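Local coordinates for uncharacterized protein (Bacteroides eggerthii, PDB 4L3R) that is of unknown function but belongs to the DUF4847 family in the Calycin clan, a clan whose better-known members often bind small hydrophobic ligands, at residues 109-112 and 113-117. Numbering follows the deposited sequence.
Sequences KVFI and SGLFN
Phe-111 and Leu-115 meet one turn apart on the amphipathic alpha-helix 106-116, which packs against the antiparallel sheet of this calycin-clan protein. Methyl CD1 of Leu-115 lies over one face of the Phe-111 ring in a CH-pi contact, 3.9 Å from the centroid and displaced toward the rim, with its closest approach at CE2, 3.6 Å away. With CG anti to the backbone nitrogen (chi1 179°), the Phe-111 ring extends beside the carbonyl carbon, on the side of the next turn, where a methyl of the branched leucine can rest on its face. One residue further along the helix, CG2 of Ile-112 lies 4.2 Å from CE2 of Phe-116. The i to i+4 backbone bonds hold the two turns together, among them Gly-114 N to Val-110 O at 2.9 Å; Gly-114, with no side chain, is buried here and adds only backbone to the helix surface. Further out, Leu-17 and Phe-143, on two strands of the sheet, touch Phe-111, and Phe-53 meets its ring edge-to-face, while Ile-79 touches Ile-112, Leu-115 and Phe-116. Polar Ser-113 suits the exposed side of the helix: its N donates to Lys-109 O at 3.1 Å, and a water molecule that donates to the same Lys-109 O (2.9 Å) also hydrogen-bonds Ser-113 OG at 3.1 Å.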
loop_
_atom_site.group_PDB
_atom_site.type_symbol
_atom_site.label_atom_id
_atom_site.label_comp_id
_atom_site.label_asym_id
_atom_site.label_seq_id
_atom_site.Cartn_x
_atom_site.Cartn_y
_atom_site.Cartn_z
ATOM N N LYS B 109 25.825 -2.444 11.870
ATOM C CA LYS B 109 26.217 -1.064 11.540
ATOM C C LYS B 109 26.209 -0.843 10.026
ATOM O O LYS B 109 25.721 0.187 9.556
ATOM C CB LYS B 109 27.615 -0.736 12.092
ATOM C CG LYS B 109 27.686 -0.530 13.598
ATOM C CD LYS B 109 29.150 -0.346 14.025
ATOM C CE LYS B 109 29.306 -0.092 15.496
ATOM N NZ LYS B 109 30.729 0.122 15.873
ATOM N N VAL B 110 26.760 -1.813 9.269
ATOM C CA VAL B 110 26.820 -1.768 7.806
ATOM C C VAL B 110 25.392 -1.813 7.215
ATOM O O VAL B 110 25.096 -1.081 6.270
ATOM C CB VAL B 110 27.716 -2.917 7.264
ATOM C CG1 VAL B 110 27.517 -3.134 5.764
ATOM C CG2 VAL B 110 29.186 -2.634 7.568
ATOM N N PHE B 111 24.529 -2.680 7.759
ATOM C CA PHE B 111 23.140 -2.827 7.308
ATOM C C PHE B 111 22.358 -1.512 7.441
ATOM O O PHE B 111 21.752 -1.064 6.469
ATOM C CB PHE B 111 22.458 -3.932 8.134
ATOM C CG PHE B 111 21.006 -4.197 7.819
ATOM C CD1 PHE B 111 20.650 -5.008 6.756
ATOM C CD2 PHE B 111 20.001 -3.715 8.642
ATOM C CE1 PHE B 111 19.320 -5.307 6.502
ATOM C CE2 PHE B 111 18.662 -4.003 8.379
ATOM C CZ PHE B 111 18.330 -4.807 7.314
ATOM N N ILE B 112 22.408 -0.884 8.627
ATOM C CA ILE B 112 21.676 0.361 8.905
ATOM C C ILE B 112 22.218 1.521 8.057
ATOM O O ILE B 112 21.418 2.241 7.459
ATOM C CB ILE B 112 21.702 0.699 10.427
ATOM C CG1 ILE B 112 20.904 -0.354 11.245
ATOM C CG2 ILE B 112 21.180 2.119 10.714
ATOM C CD1 ILE B 112 19.358 -0.311 11.115
ATOM N N SER B 113 23.550 1.709 8.002
ATOM C CA SER B 113 24.142 2.786 7.189
ATOM C C SER B 113 23.854 2.614 5.706
ATOM O O SER B 113 23.575 3.594 5.023
ATOM C CB SER B 113 25.658 2.862 7.382
ATOM O OG SER B 113 25.974 3.478 8.616
ATOM N N GLY B 114 23.979 1.386 5.221
ATOM C CA GLY B 114 23.766 1.061 3.821
ATOM C C GLY B 114 22.359 1.335 3.338
ATOM O O GLY B 114 22.182 1.778 2.202
ATOM N N LEU B 115 21.345 1.091 4.191
ATOM C CA LEU B 115 19.945 1.322 3.809
ATOM C C LEU B 115 19.660 2.793 3.539
ATOM O O LEU B 115 18.962 3.086 2.575
ATOM C CB LEU B 115 18.977 0.771 4.855
ATOM C CG LEU B 115 18.812 -0.746 4.809
ATOM C CD1 LEU B 115 18.194 -1.246 6.089
ATOM C CD2 LEU B 115 17.945 -1.185 3.612
ATOM N N PHE B 116 20.250 3.718 4.309
ATOM C CA PHE B 116 20.027 5.147 4.065
ATOM C C PHE B 116 20.833 5.670 2.864
ATOM O O PHE B 116 20.586 6.798 2.440
ATOM C CB PHE B 116 20.353 5.972 5.318
ATOM C CG PHE B 116 19.372 5.742 6.447
ATOM C CD1 PHE B 116 18.035 6.108 6.315
ATOM C CD2 PHE B 116 19.797 5.218 7.665
ATOM C CE1 PHE B 116 17.132 5.893 7.353
ATOM C CE2 PHE B 116 18.892 5.020 8.711
ATOM C CZ PHE B 116 17.566 5.350 8.545
ATOM N N ASN B 117 21.787 4.872 2.321
ATOM C CA ASN B 117 22.597 5.242 1.168
ATOM C C ASN B 117 22.172 4.496 -0.103
ATOM O O ASN B 117 22.908 4.560 -1.092
ATOM C CB ASN B 117 24.093 4.974 1.457
ATOM C CG ASN B 117 24.687 5.880 2.505
ATOM O OD1 ASN B 117 24.396 7.076 2.559
ATOM N ND2 ASN B 117 25.595 5.358 3.316
HETATM O O HOH W 1 25.162 2.384 11.380
#